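Local coordinates for protein serine protease inhibitor infestin (PDB 2ERW) that inhibits coagulation factor XIIa and probably other serine endopeptidases as infestin 4, a Kazal-type domain of a longer secreted protein, at residues A[27-32]-A[40-45]. Residues are numbered along the deposited sequence; the frame is centred on the assembly and turned at random.
Sequences CMLNCA and LKLVHE
L29 leaves the helix as a blunt knob and lodges between L40 and L42, a worked example of leucines meshing in a small Kazal domain. With CG anti to the backbone N (chi1 -177°), its isobutyl group reaches across to the 40-45 segment. There the two methyls part company. CD1 presses on the backbone of L42, 3.7 Å from L42 CA, and meets the root of that side chain at L42 CB (3.8 Å), the two leucines crossing at about a right angle; CD2 lies between the two leucines, 4.0 Å from L42 N and 4.1 Å from L40 CG. The fit is reciprocal, for L40 pushes back toward the helix. Its CD2 methyl settles in the shallow hollow between L29 and A32, three residues further along the helix, lying 3.6 Å from A32 CB, 3.5 Å from L29 O and 3.9 Å from L29 CG. The A32 methyl thus packs against L40, while the exposed L42 closes the opposite end of the row. Carbon contacts do the joining here. Disulfides from C27 to C8 and from C31 to C6 tie the same helix to the N-terminal segment. Helix 26-35 packs beside the small antiparallel sheet, Y23 of strand 22-23 touching L29, A32 and L40, while 42-43 runs along strand 15-17, where V43 and H44 both pair with C16 in a classic beta bulge and V15 touches L29 and L42.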
loop_
_atom_site.group_PDB
_atom_site.type_symbol
_atom_site.label_atom_id
_atom_site.label_comp_id
_atom_site.label_asym_id
_atom_site.label_seq_id
_atom_site.Cartn_x
_atom_site.Cartn_y
_atom_site.Cartn_z
ATOM N N CYS A 27 -5.660 -2.674 4.156
ATOM C CA CYS A 27 -5.355 -2.909 5.542
ATOM C C CYS A 27 -3.865 -2.748 5.768
ATOM O O CYS A 27 -3.435 -2.105 6.712
ATOM C CB CYS A 27 -5.846 -4.293 5.917
ATOM S SG CYS A 27 -5.625 -4.691 7.640
ATOM N N MET A 28 -3.070 -3.316 4.875
ATOM C CA MET A 28 -1.637 -3.205 5.035
ATOM C C MET A 28 -1.156 -1.792 4.848
ATOM O O MET A 28 -0.219 -1.392 5.498
ATOM C CB MET A 28 -0.942 -4.108 4.044
ATOM C CG MET A 28 -1.298 -5.518 4.317
ATOM S SD MET A 28 -0.344 -6.149 5.649
ATOM C CE MET A 28 -0.504 -7.908 5.355
ATOM N N LEU A 29 -1.796 -1.026 3.979
ATOM C CA LEU A 29 -1.425 0.376 3.879
ATOM C C LEU A 29 -1.704 1.064 5.190
ATOM O O LEU A 29 -0.882 1.836 5.677
ATOM C CB LEU A 29 -2.216 1.031 2.741
ATOM C CG LEU A 29 -1.840 2.492 2.514
ATOM C CD1 LEU A 29 -1.959 2.813 1.058
ATOM C CD2 LEU A 29 -2.705 3.439 3.336
ATOM N N ASN A 30 -2.860 0.786 5.777
ATOM C CA ASN A 30 -3.154 1.427 7.034
ATOM C C ASN A 30 -2.174 1.026 8.107
ATOM O O ASN A 30 -1.757 1.838 8.932
ATOM C CB ASN A 30 -4.544 1.110 7.508
ATOM C CG ASN A 30 -4.862 1.860 8.760
ATOM O OD1 ASN A 30 -4.893 3.092 8.755
ATOM N ND2 ASN A 30 -4.994 1.143 9.862
ATOM N N CYS A 31 -1.793 -0.235 8.111
ATOM C CA CYS A 31 -0.788 -0.671 9.053
ATOM C C CYS A 31 0.448 0.190 8.899
ATOM O O CYS A 31 0.989 0.688 9.878
ATOM C CB CYS A 31 -0.435 -2.100 8.744
ATOM S SG CYS A 31 1.006 -2.661 9.567
ATOM N N ALA A 32 0.895 0.376 7.663
ATOM C CA ALA A 32 2.087 1.175 7.435
ATOM C C ALA A 32 1.851 2.624 7.845
ATOM O O ALA A 32 2.743 3.270 8.379
ATOM C CB ALA A 32 2.490 1.086 5.993
ATOM N N LEU A 40 0.869 8.517 5.569
ATOM C CA LEU A 40 0.668 7.700 4.396
ATOM C C LEU A 40 -0.792 7.677 4.022
ATOM O O LEU A 40 -1.647 7.435 4.864
ATOM C CB LEU A 40 1.117 6.281 4.682
ATOM C CG LEU A 40 0.976 5.291 3.536
ATOM C CD1 LEU A 40 1.832 5.700 2.369
ATOM C CD2 LEU A 40 1.399 3.938 4.055
ATOM N N LYS A 41 -1.059 7.886 2.736
ATOM C CA LYS A 41 -2.419 7.857 2.233
ATOM C C LYS A 41 -2.504 6.924 1.067
ATOM O O LYS A 41 -1.548 6.700 0.352
ATOM C CB LYS A 41 -2.825 9.234 1.722
ATOM C CG LYS A 41 -2.773 10.332 2.774
ATOM C CD LYS A 41 -3.870 10.117 3.797
ATOM C CE LYS A 41 -4.194 11.396 4.553
ATOM N NZ LYS A 41 -5.365 11.141 5.438
ATOM N N LEU A 42 -3.699 6.402 0.863
ATOM C CA LEU A 42 -3.978 5.568 -0.278
ATOM C C LEU A 42 -4.288 6.507 -1.418
ATOM O O LEU A 42 -5.292 7.229 -1.384
ATOM C CB LEU A 42 -5.160 4.671 0.054
ATOM C CG LEU A 42 -5.374 3.467 -0.834
ATOM C CD1 LEU A 42 -6.436 2.639 -0.176
ATOM C CD2 LEU A 42 -5.800 3.854 -2.242
ATOM N N VAL A 43 -3.418 6.532 -2.415
ATOM C CA VAL A 43 -3.596 7.493 -3.493
ATOM C C VAL A 43 -4.333 6.964 -4.699
ATOM O O VAL A 43 -5.054 7.709 -5.357
ATOM C CB VAL A 43 -2.267 8.186 -3.872
ATOM C CG1 VAL A 43 -1.672 8.868 -2.665
ATOM C CG2 VAL A 43 -1.312 7.245 -4.469
ATOM N N HIS A 44 -4.172 5.684 -4.994
ATOM C CA HIS A 44 -4.999 5.107 -6.024
ATOM C C HIS A 44 -5.045 3.625 -5.890
ATOM O O HIS A 44 -4.184 3.021 -5.270
ATOM C CB HIS A 44 -4.562 5.535 -7.435
ATOM C CG HIS A 44 -3.211 5.045 -7.857
ATOM N ND1 HIS A 44 -2.972 3.739 -8.230
ATOM C CD2 HIS A 44 -2.041 5.706 -8.020
ATOM C CE1 HIS A 44 -1.709 3.618 -8.611
ATOM N NE2 HIS A 44 -1.124 4.796 -8.488
ATOM N N GLU A 45 -6.069 3.045 -6.476
ATOM C CA GLU A 45 -6.210 1.640 -6.527
ATOM C C GLU A 45 -5.145 1.061 -7.427
ATOM O O GLU A 45 -4.726 1.696 -8.390
ATOM C CB GLU A 45 -7.591 1.327 -7.087
ATOM C CG GLU A 45 -8.024 -0.082 -6.828
ATOM C CD GLU A 45 -8.316 -0.282 -5.376
ATOM O OE1 GLU A 45 -8.469 0.777 -4.737
ATOM O OE2 GLU A 45 -8.352 -1.459 -4.930
#